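Local coordinates for protein glycerol kinase, putative (Plasmodium falciparum, PDB 2W41) that probably phosphorylates glycerol at the expense of ATP, giving sn-glycerol 3-phosphate, as an FGGY-family kinase of the sugar kinase/Hsp70/actin superfamily that holds ADP here, at residues B[20-25]-B[61-66]; B[86-91]-B[106-111]; B[412-417]-B[436-441]. One frame throughout, in Å; residues are numbered along the deposited sequence.

In the fold
Interactions 1, 2 and 3 come one after another along the chain. Interactions 1 and 2 lie in the N-terminal FGGY domain, their centres about 20 Å apart, and both abut its mixed sheet: strand 19-25 carries helix 53-74 in interaction 1, and strand 77-87, which follows that helix, runs into the loop of interaction 2. Interaction 3 belongs to the C-terminal FGGY domain and joins two neighbouring strands of a second mixed sheet; its centre is about 33 Å from that of interaction 1 and about 28 Å from that of interaction 2. ADP lies about 9 Å from the side chain of Trp-109 and about 11 Å from that of Cys-417; both domains thus contribute residues within about 11 Å of the nucleotide.

Interaction 1. Residues B[20-25]-B[61-66]; sequences TKVFFY and YNLMNE
Strand 20-25 and helix 61-66 run nearly parallel, with 24° between their directions, and the axes of these segments approach to 8.5 Å; the CA atoms of Val-22 and Leu-63 form the nearest backbone pair. Alternate strand residues, Thr-20, Val-22 and Phe-24, turn their CB atoms to the helix. Leu-63 is the helix residue that meets two of them. Its CB sits against both methyls of Val-22, 3.7 Å from CG2 and 3.8 Å from CG1, so the valine fork straddles that carbon. Farther out, Leu-63 CD1 lies beside Thr-20 O and comes 3.9 Å from Thr-20 CG2, the methyl that lies anti to the threonine backbone N because chi1 is -59°. The same torsion sets Thr-20 OG1 beside its backbone N, and this hydroxyl is hydrogen-bonded to Gln-15 instead of meeting the helix. Met-64 adds a looser touch, CG to Val-22 CG1 at 4.4 Å. Near the plane of the Phe-24 ring, at its edge, CZ is 4.3 Å from Met-64 O, a carbonyl that accepts a hydrogen bond from Tyr-241 OH. No hydrogen bond joins the two segments. Mainly apolar packing therefore joins helix and strand, and Thr-20 OG1 and Met-64 O have their partners elsewhere.

Interaction 2. Residues B[86-91]-B[106-111]; sequences TNQRET and AIVWLD. With EDO (1,2-ethanediol), chain U; EDO (1,2-ethanediol), chain T.
Hydrogen bonds converge on Thr-91 OG1, which accepts from Trp-109 N (3.0 Å, N-H...O angle 152°) and donates to Gln-88 OE1 at 2.7 Å. That donor stands above the Gln-88 carbonyl plane, 41° out of it and off the lone-pair directions. Thr-91 OG1 lies anti to its own carbonyl carbon and faces the Val-108 to Asp-111 type I turn. A CA-H...O contact joins Thr-91 CA and Ile-107 O, 3.4 Å.

In the packing, Thr-91 CG2 meets Ala-106 CB at 3.9 Å, and Glu-90 OE1 rests 3.6 Å from Trp-109 CB. The indole presents its edge to Thr-91 OG1 and Gln-88 OE1, the glutamine amide 80° from its plane. Leu-110 CG covers one indole face over its centre; C1 of a 1,2-ethanediol lies over the opposite face, toward the rim.

That diol's O2 accepts from Arg-89 N (2.7 Å) and NE, its O1 from Arg-89 NH2. A second donates through O1 to Glu-90 OE1. Glu-90 OE2 and Arg-89 NH1 form salt bridges with Arg-193 and Glu-312.

Backbone N, hydroxyl and amide thus tie the turn to loop 88-91. Trp-109 NE1 is hydrogen-bonded to Thr-17 OG1, and diols probably from the crystallisation liquor occupy the polar surroundings of Arg-89, Glu-90 and the indole.

Interaction 3. Residues B[412-417]-B[436-441]; sequences LHVLRC and NTKIEV
Bends at chi2 (-94°) and chi3 fold the Arg-416 chain back toward the neighbouring strand, whereas Glu-440 is extended beyond CG with chi2 at 169°; these shapes bring guanidinium and carboxylate together. Arg-416 NH1 meets Glu-440 OE1 at 3.0 Å in a salt bridge. The oxygen lies in the guanidinium plane, but is approached on its anti side and 33° out of the carboxylate plane, with the two flat groups almost perpendicular. Glu-440 OE2 is engaged by Lys-438 NZ in a weak, longer bond, so the carboxylate lies between two cations, one held only weakly, which probably favours its ionised form. Val-414 CG2 packs against this network, 3.6 Å from Lys-438 CD and 3.7 Å from Glu-440 CD, placing a methyl against both a lysine methylene and the carboxylate carbon.

Backbone evidence for parallel pairing is direct. Leu-415 N donates to Lys-438 O at 2.9 Å, Glu-440 N to Leu-415 O at 3.1 Å, and Cys-417 N to Glu-440 O at 2.8 Å. Lys-438 O also accepts a longer bond from Thr-437 OG1, which comes from above the carbonyl plane. The same threonine oxygen reaches Leu-412 CB, 3.4 Å away, where the segments begin to separate.

Leu-415 and Ile-439 occupy the face opposite Arg-416 and Glu-440. There Cys-417 SG touches Ile-439 CG2, and Ile-439 also packs on Asn-431 and Ser-432 of helix 425-435. Strand 267-272 borders Leu-415, while strand 476-480 lies beyond Glu-440.

Strand 414-418, helix 425-435 and strand 439-442 make a beta-alpha-beta crossover, the two strands adjacent and parallel. It belongs to the C-terminal FGGY domain of the actin-like ATPase clan; the ADP-binding residue Gly-420 lies in the connection leaving strand 414-418.

Interaction 1. Residues B[20-25]-B[61-66]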
loop_
_atom_site.group_PDB
_atom_site.type_symbol
_atom_site.label_atom_id
_atom_site.label_comp_id
_atom_site.label_asym_id
_atom_site.label_seq_id
_atom_site.Cartn_x
_atom_site.Cartn_y
_atom_site.Cartn_z
ATOM N N THR B 20 34.452 -8.227 14.706
ATOM C CA THR B 20 34.987 -8.875 15.903
ATOM C C THR B 20 35.100 -7.859 17.016
ATOM O O THR B 20 35.782 -6.829 16.848
ATOM C CB THR B 20 36.351 -9.520 15.633
ATOM O OG1 THR B 20 36.197 -10.484 14.584
ATOM C CG2 THR B 20 36.869 -10.219 16.877
ATOM N N LYS B 21 34.440 -8.158 18.145
ATOM C CA LYS B 21 34.422 -7.279 19.338
ATOM C C LYS B 21 35.177 -7.869 20.534
ATOM O O LYS B 21 35.108 -9.091 20.790
ATOM C CB LYS B 21 32.985 -6.991 19.774
ATOM C CG LYS B 21 32.189 -6.061 18.881
ATOM C CD LYS B 21 30.681 -6.272 19.120
ATOM C CE LYS B 21 29.841 -5.635 18.020
ATOM N NZ LYS B 21 28.578 -6.418 17.764
ATOM N N VAL B 22 35.879 -7.001 21.276
ATOM C CA VAL B 22 36.427 -7.374 22.584
ATOM C C VAL B 22 35.851 -6.491 23.699
ATOM O O VAL B 22 35.862 -5.253 23.581
ATOM C CB VAL B 22 37.975 -7.384 22.637
ATOM C CG1 VAL B 22 38.578 -8.471 21.736
ATOM C CG2 VAL B 22 38.550 -6.014 22.347
ATOM N N PHE B 23 35.361 -7.140 24.766
ATOM C CA PHE B 23 34.814 -6.488 25.970
ATOM C C PHE B 23 35.637 -6.867 27.205
ATOM O O PHE B 23 35.850 -8.038 27.488
ATOM C CB PHE B 23 33.329 -6.839 26.163
ATOM C CG PHE B 23 32.440 -6.295 25.078
ATOM C CD1 PHE B 23 31.816 -5.072 25.231
ATOM C CD2 PHE B 23 32.269 -6.990 23.874
ATOM C CE1 PHE B 23 31.015 -4.552 24.225
ATOM C CE2 PHE B 23 31.492 -6.481 22.853
ATOM C CZ PHE B 23 30.862 -5.260 23.016
ATOM N N PHE B 24 36.137 -5.862 27.929
ATOM C CA PHE B 24 36.821 -6.084 29.197
ATOM C C PHE B 24 35.858 -5.737 30.308
ATOM O O PHE B 24 35.626 -4.585 30.577
ATOM C CB PHE B 24 38.084 -5.240 29.247
ATOM C CG PHE B 24 39.136 -5.659 28.221
ATOM C CD1 PHE B 24 40.124 -6.616 28.548
ATOM C CD2 PHE B 24 39.123 -5.135 26.920
ATOM C CE1 PHE B 24 41.101 -7.018 27.603
ATOM C CE2 PHE B 24 40.114 -5.527 25.945
ATOM C CZ PHE B 24 41.079 -6.465 26.277
ATOM N N TYR B 25 35.245 -6.735 30.921
ATOM C CA TYR B 25 34.312 -6.526 32.024
ATOM C C TYR B 25 35.002 -6.574 33.390
ATOM O O TYR B 25 35.849 -7.416 33.594
ATOM C CB TYR B 25 33.252 -7.638 31.990
ATOM C CG TYR B 25 32.184 -7.419 30.946
ATOM C CD1 TYR B 25 31.004 -6.745 31.264
ATOM C CD2 TYR B 25 32.350 -7.885 29.642
ATOM C CE1 TYR B 25 30.009 -6.556 30.314
ATOM C CE2 TYR B 25 31.374 -7.680 28.669
ATOM C CZ TYR B 25 30.201 -7.027 28.989
ATOM O OH TYR B 25 29.217 -6.824 28.007
ATOM N N TYR B 61 43.578 -10.848 17.503
ATOM C CA TYR B 61 44.881 -10.539 18.109
ATOM C C TYR B 61 45.148 -9.020 18.203
ATOM O O TYR B 61 45.660 -8.512 19.195
ATOM C CB TYR B 61 46.011 -11.169 17.308
ATOM C CG TYR B 61 46.002 -12.667 17.225
ATOM C CD1 TYR B 61 45.453 -13.446 18.241
ATOM C CD2 TYR B 61 46.556 -13.317 16.109
ATOM C CE1 TYR B 61 45.458 -14.849 18.161
ATOM C CE2 TYR B 61 46.563 -14.717 15.994
ATOM C CZ TYR B 61 46.036 -15.477 17.016
ATOM O OH TYR B 61 46.039 -16.853 16.920
ATOM N N ASN B 62 44.825 -8.292 17.150
ATOM C CA ASN B 62 44.988 -6.864 17.218
ATOM C C ASN B 62 44.187 -6.183 18.342
ATOM O O ASN B 62 44.755 -5.393 19.099
ATOM C CB ASN B 62 44.793 -6.242 15.842
ATOM C CG ASN B 62 45.992 -6.538 14.910
ATOM O OD1 ASN B 62 47.078 -6.949 15.387
ATOM N ND2 ASN B 62 45.799 -6.352 13.582
ATOM N N LEU B 63 42.902 -6.519 18.461
ATOM C CA LEU B 63 42.027 -5.991 19.505
ATOM C C LEU B 63 42.497 -6.385 20.931
ATOM O O LEU B 63 42.475 -5.541 21.882
ATOM C CB LEU B 63 40.612 -6.495 19.276
ATOM C CG LEU B 63 39.921 -6.001 18.019
ATOM C CD1 LEU B 63 38.786 -6.934 17.566
ATOM C CD2 LEU B 63 39.441 -4.559 18.256
ATOM N N MET B 64 42.918 -7.651 21.076
ATOM C CA MET B 64 43.361 -8.179 22.351
ATOM C C MET B 64 44.580 -7.404 22.812
ATOM O O MET B 64 44.695 -7.027 23.997
ATOM C CB MET B 64 43.650 -9.668 22.257
ATOM C CG MET B 64 42.411 -10.545 22.232
ATOM S SD MET B 64 42.727 -12.334 22.068
ATOM C CE MET B 64 43.273 -12.768 23.718
ATOM N N ASN B 65 45.489 -7.118 21.878
ATOM C CA ASN B 65 46.761 -6.462 22.255
ATOM C C ASN B 65 46.621 -4.972 22.535
ATOM O O ASN B 65 47.266 -4.468 23.449
ATOM C CB ASN B 65 47.881 -6.736 21.244
ATOM C CG ASN B 65 48.401 -8.154 21.318
ATOM O OD1 ASN B 65 48.519 -8.763 22.389
ATOM N ND2 ASN B 65 48.734 -8.685 20.173
ATOM N N GLU B 66 45.780 -4.274 21.761
ATOM C CA GLU B 66 45.512 -2.857 22.000
ATOM C C GLU B 66 44.665 -2.606 23.264
ATOM O O GLU B 66 44.918 -1.637 23.974
ATOM C CB GLU B 66 44.928 -2.178 20.752
ATOM C CG GLU B 66 43.406 -1.951 20.743
ATOM C CD GLU B 66 42.979 -0.630 21.374
ATOM O OE1 GLU B 66 43.835 0.273 21.402
ATOM O OE2 GLU B 66 41.799 -0.495 21.820
#

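Interaction 2. Residues B[86-91]-B[106-111]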
loop_
_atom_site.group_PDB
_atom_site.type_symbol
_atom_site.label_atom_id
_atom_site.label_comp_id
_atom_site.label_asym_id
_atom_site.label_seq_id
_atom_site.Cartn_x
_atom_site.Cartn_y
_atom_site.Cartn_z
ATOM N N THR B 86 32.039 -16.039 22.565
ATOM C CA THR B 86 30.788 -16.190 21.860
ATOM C C THR B 86 31.021 -15.788 20.389
ATOM O O THR B 86 32.064 -15.228 20.037
ATOM C CB THR B 86 29.643 -15.421 22.557
ATOM O OG1 THR B 86 28.371 -15.828 22.019
ATOM C CG2 THR B 86 29.815 -13.894 22.472
ATOM N N ASN B 87 30.063 -16.111 19.527
ATOM C CA ASN B 87 30.335 -16.261 18.071
ATOM C C ASN B 87 29.096 -16.499 17.250
ATOM O O ASN B 87 28.150 -17.207 17.713
ATOM C CB ASN B 87 31.318 -17.407 17.804
ATOM C CG ASN B 87 30.692 -18.787 18.011
ATOM O OD1 ASN B 87 30.323 -19.494 17.028
ATOM N ND2 ASN B 87 30.591 -19.204 19.274
ATOM N N GLN B 88 29.099 -15.877 16.055
ATOM C CA GLN B 88 28.234 -16.246 14.909
ATOM C C GLN B 88 28.256 -17.762 14.766
ATOM O O GLN B 88 29.328 -18.367 14.623
ATOM C CB GLN B 88 28.704 -15.591 13.611
ATOM C CG GLN B 88 30.182 -15.828 13.279
ATOM C CD GLN B 88 30.528 -15.628 11.775
ATOM O OE1 GLN B 88 29.741 -15.965 10.892
ATOM N NE2 GLN B 88 31.704 -15.083 11.502
ATOM N N ARG B 89 27.075 -18.365 14.855
ATOM C CA ARG B 89 26.905 -19.819 14.804
ATOM C C ARG B 89 26.831 -20.331 13.351
ATOM O O ARG B 89 26.763 -19.527 12.391
ATOM C CB ARG B 89 25.641 -20.199 15.604
ATOM C CG ARG B 89 25.584 -19.628 17.033
ATOM C CD ARG B 89 24.229 -19.824 17.658
ATOM N NE ARG B 89 23.161 -19.162 16.894
ATOM C CZ ARG B 89 21.848 -19.356 17.075
ATOM N NH1 ARG B 89 21.377 -20.153 18.010
ATOM N NH2 ARG B 89 20.979 -18.720 16.317
ATOM N N GLU B 90 26.838 -21.654 13.178
ATOM C CA GLU B 90 26.541 -22.299 11.876
ATOM C C GLU B 90 27.660 -22.116 10.828
ATOM O O GLU B 90 28.102 -23.090 10.226
ATOM C CB GLU B 90 25.177 -21.818 11.367
ATOM C CG GLU B 90 24.042 -22.349 12.231
ATOM C CD GLU B 90 22.968 -21.350 12.510
ATOM O OE1 GLU B 90 22.762 -20.470 11.660
ATOM O OE2 GLU B 90 22.316 -21.433 13.581
ATOM N N THR B 91 28.119 -20.878 10.624
ATOM C CA THR B 91 29.373 -20.589 9.904
ATOM C C THR B 91 30.445 -21.634 10.173
ATOM O O THR B 91 30.707 -21.974 11.330
ATOM C CB THR B 91 29.895 -19.160 10.217
ATOM O OG1 THR B 91 28.951 -18.213 9.704
ATOM C CG2 THR B 91 31.285 -18.896 9.610
ATOM N N ALA B 106 35.788 -19.560 5.456
ATOM C CA ALA B 106 34.598 -19.851 6.234
ATOM C C ALA B 106 33.405 -19.658 5.294
ATOM O O ALA B 106 33.418 -18.762 4.451
ATOM C CB ALA B 106 34.526 -18.913 7.452
ATOM N N ILE B 107 32.393 -20.513 5.410
ATOM C CA ILE B 107 31.151 -20.340 4.654
ATOM C C ILE B 107 30.093 -19.882 5.658
ATOM O O ILE B 107 29.656 -20.626 6.531
ATOM C CB ILE B 107 30.711 -21.641 3.827
ATOM C CG1 ILE B 107 31.762 -22.067 2.802
ATOM C CG2 ILE B 107 29.405 -21.420 3.087
ATOM C CD1 ILE B 107 31.377 -23.366 1.949
ATOM N N VAL B 108 29.694 -18.631 5.524
ATOM C CA VAL B 108 28.842 -17.967 6.492
ATOM C C VAL B 108 27.439 -18.597 6.531
ATOM O O VAL B 108 26.945 -19.073 5.523
ATOM C CB VAL B 108 28.821 -16.435 6.217
ATOM C CG1 VAL B 108 28.114 -15.675 7.333
ATOM C CG2 VAL B 108 30.223 -15.934 6.077
ATOM N N TRP B 109 26.817 -18.647 7.713
ATOM C CA TRP B 109 25.442 -19.150 7.861
ATOM C C TRP B 109 24.443 -18.553 6.851
ATOM O O TRP B 109 23.391 -19.167 6.528
ATOM C CB TRP B 109 24.949 -18.820 9.271
ATOM C CG TRP B 109 24.944 -17.319 9.655
ATOM C CD1 TRP B 109 26.040 -16.531 10.011
ATOM C CD2 TRP B 109 23.792 -16.472 9.758
ATOM N NE1 TRP B 109 25.619 -15.255 10.294
ATOM C CE2 TRP B 109 24.246 -15.198 10.176
ATOM C CE3 TRP B 109 22.423 -16.668 9.533
ATOM C CZ2 TRP B 109 23.374 -14.121 10.387
ATOM C CZ3 TRP B 109 21.548 -15.598 9.757
ATOM C CH2 TRP B 109 22.042 -14.323 10.168
ATOM N N LEU B 110 24.728 -17.315 6.441
ATOM C CA LEU B 110 23.861 -16.582 5.497
ATOM C C LEU B 110 23.923 -17.122 4.034
ATOM O O LEU B 110 22.963 -16.891 3.267
ATOM C CB LEU B 110 24.168 -15.074 5.532
ATOM C CG LEU B 110 23.508 -14.295 6.662
ATOM C CD1 LEU B 110 23.875 -12.871 6.616
ATOM C CD2 LEU B 110 22.020 -14.458 6.564
ATOM N N ASP B 111 25.038 -17.808 3.680
ATOM C CA ASP B 111 25.273 -18.518 2.406
ATOM C C ASP B 111 24.149 -19.496 2.013
ATOM O O ASP B 111 23.660 -20.274 2.845
ATOM C CB ASP B 111 26.600 -19.282 2.491
ATOM C CG ASP B 111 27.084 -19.813 1.126
ATOM O OD1 ASP B 111 26.511 -20.799 0.608
ATOM O OD2 ASP B 111 28.044 -19.241 0.574
HETATM C C1 EDO U . 23.179 -17.824 13.377
HETATM O O1 EDO U . 21.778 -17.772 13.633
HETATM C C2 EDO U . 23.812 -16.591 13.998
HETATM O O2 EDO U . 24.656 -17.103 15.034
HETATM C C1 EDO T . 19.322 -18.718 10.747
HETATM O O1 EDO T . 20.280 -19.346 11.579
HETATM C C2 EDO T . 17.993 -19.351 11.111
HETATM O O2 EDO T . 18.053 -20.779 10.954
#

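Interaction 3. Residues B[412-417]-B[436-441]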
loop_
_atom_site.group_PDB
_atom_site.type_symbol
_atom_site.label_atom_id
_atom_site.label_comp_id
_atom_site.label_asym_id
_atom_site.label_seq_id
_atom_site.Cartn_x
_atom_site.Cartn_y
_atom_site.Cartn_z
ATOM N N LEU B 412 3.474 -16.805 28.259
ATOM C CA LEU B 412 4.874 -16.529 28.590
ATOM C C LEU B 412 5.016 -15.863 29.948
ATOM O O LEU B 412 4.254 -14.946 30.276
ATOM C CB LEU B 412 5.468 -15.607 27.525
ATOM C CG LEU B 412 6.421 -16.142 26.448
ATOM C CD1 LEU B 412 6.384 -17.692 26.234
ATOM C CD2 LEU B 412 6.214 -15.361 25.151
ATOM N N HIS B 413 6.005 -16.326 30.725
ATOM C CA HIS B 413 6.404 -15.676 31.998
ATOM C C HIS B 413 6.796 -14.258 31.675
ATOM O O HIS B 413 6.220 -13.301 32.209
ATOM C CB HIS B 413 7.555 -16.417 32.765
ATOM C CG HIS B 413 7.124 -17.704 33.419
ATOM N ND1 HIS B 413 5.841 -17.911 33.901
ATOM C CD2 HIS B 413 7.805 -18.853 33.670
ATOM C CE1 HIS B 413 5.750 -19.134 34.406
ATOM N NE2 HIS B 413 6.925 -19.730 34.273
ATOM N N VAL B 414 7.751 -14.135 30.757
ATOM C CA VAL B 414 8.238 -12.828 30.333
ATOM C C VAL B 414 8.760 -12.897 28.892
ATOM O O VAL B 414 9.004 -13.996 28.354
ATOM C CB VAL B 414 9.275 -12.258 31.354
ATOM C CG1 VAL B 414 10.637 -13.006 31.266
ATOM C CG2 VAL B 414 9.439 -10.772 31.172
ATOM N N LEU B 415 8.879 -11.734 28.259
ATOM C CA LEU B 415 9.592 -11.588 26.998
ATOM C C LEU B 415 10.596 -10.452 27.174
ATOM O O LEU B 415 10.217 -9.292 27.182
ATOM C CB LEU B 415 8.638 -11.329 25.806
ATOM C CG LEU B 415 9.212 -11.355 24.373
ATOM C CD1 LEU B 415 9.693 -12.691 24.077
ATOM C CD2 LEU B 415 8.195 -10.978 23.340
ATOM N N ARG B 416 11.868 -10.817 27.307
ATOM C CA ARG B 416 12.971 -9.880 27.390
ATOM C C ARG B 416 13.384 -9.487 25.997
ATOM O O ARG B 416 13.669 -10.354 25.207
ATOM C CB ARG B 416 14.185 -10.489 28.147
ATOM C CG ARG B 416 13.882 -11.082 29.557
ATOM C CD ARG B 416 14.100 -10.117 30.730
ATOM N NE ARG B 416 15.437 -9.513 30.747
ATOM C CZ ARG B 416 15.781 -8.455 31.482
ATOM N NH1 ARG B 416 14.885 -7.885 32.259
ATOM N NH2 ARG B 416 17.016 -7.969 31.442
ATOM N N CYS B 417 13.452 -8.179 25.720
ATOM C CA CYS B 417 13.583 -7.672 24.353
ATOM C C CYS B 417 14.770 -6.779 24.191
ATOM O O CYS B 417 15.152 -6.032 25.106
ATOM C CB CYS B 417 12.320 -6.920 23.905
ATOM S SG CYS B 417 10.843 -7.945 23.929
ATOM N N ASN B 436 0.046 -10.841 24.642
ATOM C CA ASN B 436 -0.420 -11.037 26.030
ATOM C C ASN B 436 0.765 -11.484 26.841
ATOM O O ASN B 436 0.869 -12.656 27.255
ATOM C CB ASN B 436 -1.551 -12.066 26.106
ATOM C CG ASN B 436 -2.461 -11.848 27.290
ATOM O OD1 ASN B 436 -2.265 -10.913 28.062
ATOM N ND2 ASN B 436 -3.505 -12.673 27.409
ATOM N N THR B 437 1.697 -10.569 27.023
ATOM C CA THR B 437 2.887 -10.914 27.751
ATOM C C THR B 437 3.500 -9.660 28.354
ATOM O O THR B 437 3.315 -8.531 27.856
ATOM C CB THR B 437 3.896 -11.662 26.864
ATOM O OG1 THR B 437 4.917 -12.250 27.676
ATOM C CG2 THR B 437 4.526 -10.727 25.833
ATOM N N LYS B 438 4.185 -9.873 29.464
ATOM C CA LYS B 438 4.987 -8.873 30.081
ATOM C C LYS B 438 6.208 -8.814 29.184
ATOM O O LYS B 438 6.770 -9.852 28.786
ATOM C CB LYS B 438 5.354 -9.359 31.494
ATOM C CG LYS B 438 6.041 -8.382 32.441
ATOM C CD LYS B 438 6.996 -9.217 33.304
ATOM C CE LYS B 438 6.974 -8.996 34.824
ATOM N NZ LYS B 438 7.838 -10.111 35.390
ATOM N N ILE B 439 6.570 -7.588 28.842
ATOM C CA ILE B 439 7.737 -7.255 28.085
ATOM C C ILE B 439 8.668 -6.400 28.958
ATOM O O ILE B 439 8.273 -5.378 29.516
ATOM C CB ILE B 439 7.348 -6.498 26.750
ATOM C CG1 ILE B 439 6.815 -7.496 25.701
ATOM C CG2 ILE B 439 8.552 -5.650 26.197
ATOM C CD1 ILE B 439 6.506 -6.873 24.363
ATOM N N GLU B 440 9.919 -6.829 29.039
ATOM C CA GLU B 440 10.997 -6.088 29.705
ATOM C C GLU B 440 12.055 -5.838 28.652
ATOM O O GLU B 440 12.381 -6.733 27.881
ATOM C CB GLU B 440 11.575 -6.900 30.887
ATOM C CG GLU B 440 10.598 -7.055 32.028
ATOM C CD GLU B 440 11.018 -8.066 33.096
ATOM O OE1 GLU B 440 12.073 -8.698 32.951
ATOM O OE2 GLU B 440 10.291 -8.238 34.109
ATOM N N VAL B 441 12.535 -4.602 28.593
ATOM C CA VAL B 441 13.687 -4.196 27.817
ATOM C C VAL B 441 14.857 -4.110 28.830
ATOM O O VAL B 441 14.797 -3.318 29.789
ATOM C CB VAL B 441 13.417 -2.795 27.170
ATOM C CG1 VAL B 441 14.497 -2.357 26.379
ATOM C CG2 VAL B 441 12.440 -2.878 26.160
#